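PDB 5DHD: chitinase from Thermococcus kodakarensis KOD1, which hydrolyses chitin, and whose second chitin-binding domain, the fragment described here, probably holds the enzyme on the insoluble polysaccharide. Local coordinates for residues V13-N18 with T80-V85; V45-S50 with G76-G81. All blocks are in the same frame, centred on the assembly; numbering follows the deposited sequence.

Contact 1 of 2, residues V13-N18 with T80-V85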
loop_
_atom_site.group_PDB
_atom_site.type_symbol
_atom_site.label_atom_id
_atom_site.label_comp_id
_atom_site.label_asym_id
_atom_site.label_seq_id
_atom_site.Cartn_x
_atom_site.Cartn_y
_atom_site.Cartn_z
ATOM N N VAL A 13 2.449 -3.978 10.551
ATOM C CA VAL A 13 1.247 -4.803 10.606
ATOM C C VAL A 13 0.727 -4.969 12.031
ATOM O O VAL A 13 1.489 -5.300 12.938
ATOM C CB VAL A 13 1.583 -6.211 10.020
ATOM C CG1 VAL A 13 0.348 -7.090 9.927
ATOM C CG2 VAL A 13 2.228 -6.070 8.629
ATOM N N THR A 14 -0.569 -4.742 12.226
ATOM C CA THR A 14 -1.176 -4.873 13.555
ATOM C C THR A 14 -2.469 -5.665 13.404
ATOM O O THR A 14 -3.394 -5.236 12.716
ATOM C CB THR A 14 -1.431 -3.486 14.166
ATOM O OG1 THR A 14 -0.184 -2.788 14.245
ATOM C CG2 THR A 14 -2.033 -3.613 15.582
ATOM N N ASP A 15 -2.537 -6.802 14.087
ATOM C CA ASP A 15 -3.657 -7.730 13.972
ATOM C C ASP A 15 -4.449 -7.913 15.267
ATOM O O ASP A 15 -3.892 -8.262 16.313
ATOM C CB ASP A 15 -3.073 -9.067 13.488
ATOM C CG ASP A 15 -4.092 -10.200 13.404
ATOM O OD1 ASP A 15 -5.305 -9.980 13.575
ATOM O OD2 ASP A 15 -3.641 -11.331 13.142
ATOM N N TRP A 16 -5.753 -7.669 15.192
ATOM C CA TRP A 16 -6.642 -7.848 16.356
ATOM C C TRP A 16 -7.902 -8.612 15.952
ATOM O O TRP A 16 -8.883 -8.639 16.707
ATOM C CB TRP A 16 -7.045 -6.487 16.912
ATOM C CG TRP A 16 -7.853 -5.669 15.944
ATOM C CD1 TRP A 16 -9.183 -5.804 15.656
ATOM C CD2 TRP A 16 -7.377 -4.579 15.148
ATOM N NE1 TRP A 16 -9.568 -4.859 14.732
ATOM C CE2 TRP A 16 -8.478 -4.092 14.402
ATOM C CE3 TRP A 16 -6.124 -3.964 14.990
ATOM C CZ2 TRP A 16 -8.364 -3.021 13.512
ATOM C CZ3 TRP A 16 -6.007 -2.894 14.102
ATOM C CH2 TRP A 16 -7.124 -2.435 13.375
ATOM N N GLY A 17 -7.872 -9.260 14.789
ATOM C CA GLY A 17 -9.057 -9.957 14.295
ATOM C C GLY A 17 -9.156 -9.490 12.856
ATOM O O GLY A 17 -9.415 -10.270 11.932
ATOM N N ASN A 18 -8.985 -8.182 12.698
ATOM C CA ASN A 18 -8.874 -7.556 11.376
ATOM C C ASN A 18 -7.471 -6.980 11.484
ATOM O O ASN A 18 -6.956 -6.800 12.599
ATOM C CB ASN A 18 -9.917 -6.464 11.144
ATOM C CG ASN A 18 -11.295 -7.052 10.980
ATOM O OD1 ASN A 18 -11.451 -8.087 10.334
ATOM N ND2 ASN A 18 -12.300 -6.411 11.570
ATOM N N THR A 80 -9.932 -7.159 6.322
ATOM C CA THR A 80 -10.646 -8.087 7.184
ATOM C C THR A 80 -9.855 -9.370 7.375
ATOM O O THR A 80 -9.175 -9.840 6.463
ATOM C CB THR A 80 -12.023 -8.425 6.599
ATOM O OG1 THR A 80 -11.870 -9.051 5.323
ATOM C CG2 THR A 80 -12.850 -7.141 6.461
ATOM N N GLY A 81 -9.947 -9.929 8.577
ATOM C CA GLY A 81 -9.235 -11.158 8.866
ATOM C C GLY A 81 -7.848 -10.928 9.434
ATOM O O GLY A 81 -7.368 -9.793 9.522
ATOM N N SER A 82 -7.204 -12.025 9.812
ATOM C CA SER A 82 -5.871 -12.000 10.396
ATOM C C SER A 82 -4.777 -12.097 9.335
ATOM O O SER A 82 -4.655 -13.110 8.643
ATOM C CB SER A 82 -5.761 -13.160 11.382
ATOM O OG SER A 82 -4.465 -13.220 11.935
ATOM N N GLU A 83 -3.990 -11.029 9.216
ATOM C CA GLU A 83 -2.892 -10.950 8.256
ATOM C C GLU A 83 -3.280 -11.500 6.888
ATOM O O GLU A 83 -2.668 -12.441 6.380
ATOM C CB GLU A 83 -1.690 -11.719 8.814
ATOM C CG GLU A 83 -1.171 -11.099 10.107
ATOM C CD GLU A 83 0.015 -11.837 10.692
ATOM O OE1 GLU A 83 1.052 -11.953 10.003
ATOM O OE2 GLU A 83 -0.097 -12.301 11.845
ATOM N N SER A 84 -4.288 -10.884 6.281
ATOM C CA SER A 84 -4.771 -11.327 4.981
ATOM C C SER A 84 -3.982 -10.802 3.781
ATOM O O SER A 84 -4.185 -11.270 2.657
ATOM C CB SER A 84 -6.236 -10.968 4.809
ATOM O OG SER A 84 -6.368 -9.577 4.609
ATOM N N VAL A 85 -3.095 -9.833 3.997
ATOM C CA VAL A 85 -2.298 -9.313 2.885
ATOM C C VAL A 85 -1.186 -10.297 2.539
ATOM O O VAL A 85 -0.357 -10.640 3.386
ATOM C CB VAL A 85 -1.658 -7.941 3.210
ATOM C CG1 VAL A 85 -0.648 -7.560 2.117
ATOM C CG2 VAL A 85 -2.736 -6.870 3.296
#

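Contact 2 of 2, residues V45-S50 with G76-G81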
loop_
_atom_site.group_PDB
_atom_site.type_symbol
_atom_site.label_atom_id
_atom_site.label_comp_id
_atom_site.label_asym_id
_atom_site.label_seq_id
_atom_site.Cartn_x
_atom_site.Cartn_y
_atom_site.Cartn_z
ATOM N N VAL A 45 -10.688 -4.751 1.970
ATOM C CA VAL A 45 -10.247 -3.588 2.721
ATOM C C VAL A 45 -11.492 -2.931 3.293
ATOM O O VAL A 45 -12.416 -2.581 2.552
ATOM C CB VAL A 45 -9.476 -2.606 1.810
ATOM C CG1 VAL A 45 -9.271 -1.271 2.512
ATOM C CG2 VAL A 45 -8.147 -3.210 1.454
ATOM N N SER A 46 -11.528 -2.781 4.611
ATOM C CA SER A 46 -12.677 -2.175 5.273
ATOM C C SER A 46 -12.460 -0.709 5.631
ATOM O O SER A 46 -13.422 0.027 5.864
ATOM C CB SER A 46 -13.059 -2.977 6.516
ATOM O OG SER A 46 -11.959 -3.132 7.378
ATOM N N SER A 47 -11.202 -0.285 5.679
ATOM C CA SER A 47 -10.893 1.101 6.008
ATOM C C SER A 47 -9.570 1.532 5.378
ATOM O O SER A 47 -8.670 0.718 5.187
ATOM C CB SER A 47 -10.781 1.276 7.531
ATOM O OG SER A 47 -10.564 2.629 7.898
ATOM N N PHE A 48 -9.471 2.808 5.023
ATOM C CA PHE A 48 -8.230 3.342 4.471
ATOM C C PHE A 48 -8.194 4.849 4.651
ATOM O O PHE A 48 -9.234 5.493 4.835
ATOM C CB PHE A 48 -8.026 2.962 2.987
ATOM C CG PHE A 48 -9.036 3.572 2.048
ATOM C CD1 PHE A 48 -10.268 2.974 1.856
ATOM C CD2 PHE A 48 -8.744 4.752 1.365
ATOM C CE1 PHE A 48 -11.213 3.555 0.981
ATOM C CE2 PHE A 48 -9.676 5.340 0.488
ATOM C CZ PHE A 48 -10.899 4.737 0.304
ATOM N N TRP A 49 -6.989 5.406 4.618
ATOM C CA TRP A 49 -6.814 6.836 4.809
ATOM C C TRP A 49 -5.549 7.343 4.133
ATOM O O TRP A 49 -4.601 6.585 3.922
ATOM C CB TRP A 49 -6.762 7.162 6.322
ATOM C CG TRP A 49 -5.762 6.316 7.105
ATOM C CD1 TRP A 49 -4.437 6.600 7.339
ATOM C CD2 TRP A 49 -6.003 5.029 7.687
ATOM N NE1 TRP A 49 -3.844 5.562 8.030
ATOM C CE2 TRP A 49 -4.779 4.584 8.251
ATOM C CE3 TRP A 49 -7.137 4.202 7.789
ATOM C CZ2 TRP A 49 -4.657 3.344 8.899
ATOM C CZ3 TRP A 49 -7.009 2.955 8.438
ATOM C CH2 TRP A 49 -5.777 2.548 8.978
ATOM N N SER A 50 -5.565 8.632 3.790
ATOM C CA SER A 50 -4.443 9.323 3.167
ATOM C C SER A 50 -4.086 8.810 1.780
ATOM O O SER A 50 -2.958 8.983 1.309
ATOM C CB SER A 50 -3.227 9.276 4.090
ATOM O OG SER A 50 -3.596 9.749 5.384
ATOM N N GLY A 76 -2.544 4.259 5.213
ATOM C CA GLY A 76 -2.807 2.979 5.834
ATOM C C GLY A 76 -4.157 2.430 5.463
ATOM O O GLY A 76 -4.992 3.124 4.873
ATOM N N PHE A 77 -4.370 1.167 5.806
ATOM C CA PHE A 77 -5.641 0.530 5.534
ATOM C C PHE A 77 -5.838 -0.634 6.484
ATOM O O PHE A 77 -4.893 -1.102 7.127
ATOM C CB PHE A 77 -5.741 0.019 4.080
ATOM C CG PHE A 77 -4.684 -0.981 3.697
ATOM C CD1 PHE A 77 -3.452 -0.568 3.211
ATOM C CD2 PHE A 77 -4.951 -2.344 3.794
ATOM C CE1 PHE A 77 -2.482 -1.513 2.822
ATOM C CE2 PHE A 77 -3.993 -3.297 3.401
ATOM C CZ PHE A 77 -2.763 -2.881 2.920
ATOM N N ILE A 78 -7.081 -1.080 6.590
ATOM C CA ILE A 78 -7.410 -2.218 7.427
ATOM C C ILE A 78 -8.076 -3.238 6.523
ATOM O O ILE A 78 -8.973 -2.896 5.748
ATOM C CB ILE A 78 -8.380 -1.851 8.573
ATOM C CG1 ILE A 78 -7.682 -0.890 9.546
ATOM C CG2 ILE A 78 -8.846 -3.146 9.297
ATOM C CD1 ILE A 78 -8.621 -0.228 10.563
ATOM N N ALA A 79 -7.610 -4.480 6.593
ATOM C CA ALA A 79 -8.176 -5.561 5.797
ATOM C C ALA A 79 -8.853 -6.527 6.764
ATOM O O ALA A 79 -8.408 -6.695 7.901
ATOM C CB ALA A 79 -7.096 -6.284 4.985
ATOM N N THR A 80 -9.932 -7.159 6.322
ATOM C CA THR A 80 -10.646 -8.087 7.184
ATOM C C THR A 80 -9.855 -9.370 7.375
ATOM O O THR A 80 -9.175 -9.840 6.463
ATOM C CB THR A 80 -12.023 -8.425 6.599
ATOM O OG1 THR A 80 -11.870 -9.051 5.323
ATOM C CG2 THR A 80 -12.850 -7.141 6.461
ATOM N N GLY A 81 -9.947 -9.929 8.577
ATOM C CA GLY A 81 -9.235 -11.158 8.866
ATOM C C GLY A 81 -7.848 -10.928 9.434
ATOM O O GLY A 81 -7.368 -9.793 9.522
#

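Contact 1 of 2, residues V13-N18 with T80-V85
Asp-15, at the end of strand 9-15, and Asn-18, in the turn that follows, reach to the loop 80-85 at one end of a β-sandwich. Asp-15 divides its carboxylate between two tasks. OD1 accepts from the backbone N of Gly-17 (2.9 Å), nearly along the C-O axis, and so closes an Asx turn. OD2 accepts from Ser-82 OG; the modelled separation of 2.4 Å is very short, and its exact value is doubtful. An aspartate suits this place because its short arm, with CG anti to the backbone N (chi1 176°), offers an oxygen to each loop.

The amide of Asn-18 makes the second link: Gly-81 N donates to OD1 at 3.0 Å, in the carbonyl plane and on a lone pair. Gly-17 and Gly-81 both adopt backbone angles that would press a CB against the preceding carbonyl oxygen, which explains glycine on both sides of the contact. Glu-83 OE2 stands 3.9 Å from Asp-15 OD2, a proximity that may make one carboxylate harder to ionise. Apolar packing is slight, with Val-13 CG1 4.3 Å from Glu-83 CG, while the backbones approach through a CA-H...O contact, Asn-18 CA to Gly-81 O 3.3 Å.

Contact 2 of 2, residues V45-S50 with G76-G81
Trp-49 and Ile-78 meet on one face of an antiparallel strand pair, while Val-45, Phe-48 and Phe-77 lie on the other. Ile-78 N donates to Ser-47 O at 2.8 Å, and Trp-49 N to Gly-76 O at 3.0 Å; Gly-76 N returns only a weak bond to Trp-49 O. At Ile-78 O the register slips by one residue: Ser-46 N donates to it at 2.8 Å, and Ser-47 N weakly at 3.4 Å, forming a classic β bulge.

The indole of Trp-49 lies over the neighbouring backbone. Its CG sits between its own N and carbonyl carbon (chi1 51°), which turns the ring across the strand so that Gly-76 O lies 3.5 Å above the ring plane, over its centre. Gly-76 fits because it has no side chain to hold the ring off. Ile-78 CG1 comes in at the indole edge, 4.0 Å from CH2, and its CD1 packs against Ser-47 CB.

Apolar contacts make up the opposite face. Val-45 CG2 approaches Phe-77 CD2 at 4.1 Å, and the CB atoms of Phe-48 and Phe-77 pack together. Phe-77 stacks on Phe-62 of the other sheet, so at Phe-77 this face is turned to the interior, while the ring of Phe-48 leads away; the arrangement is that of an antiparallel β-sandwich, as in the cellulose-binding domain family.

Contacts 1 and 2, their centres about 10 Å apart, share Thr-80 and Gly-81, through which the chain passes from strand 72-79 into the loop held by 13-18. Both reach the sheet ordered 9-15, 19-26, 72-79, 45-49; its outermost strands, 9-15 and 45-49, each contribute to one contact. Trp-16 CH2 touches Ile-78 CD1 at 3.9 Å, and Val-85 CG2 packs on Phe-77 CE2 at 3.8 Å. Ile-78 thus lies between the indoles of Trp-16 and Trp-49, and Trp-67 touches Ser-50 nearby, consistent with the surface tryptophans that bind polysaccharide in related domains. Bound polyethylene glycol fragments lie about 4 Å from the Glu-83 side chain and about 7 Å from that of Trp-49.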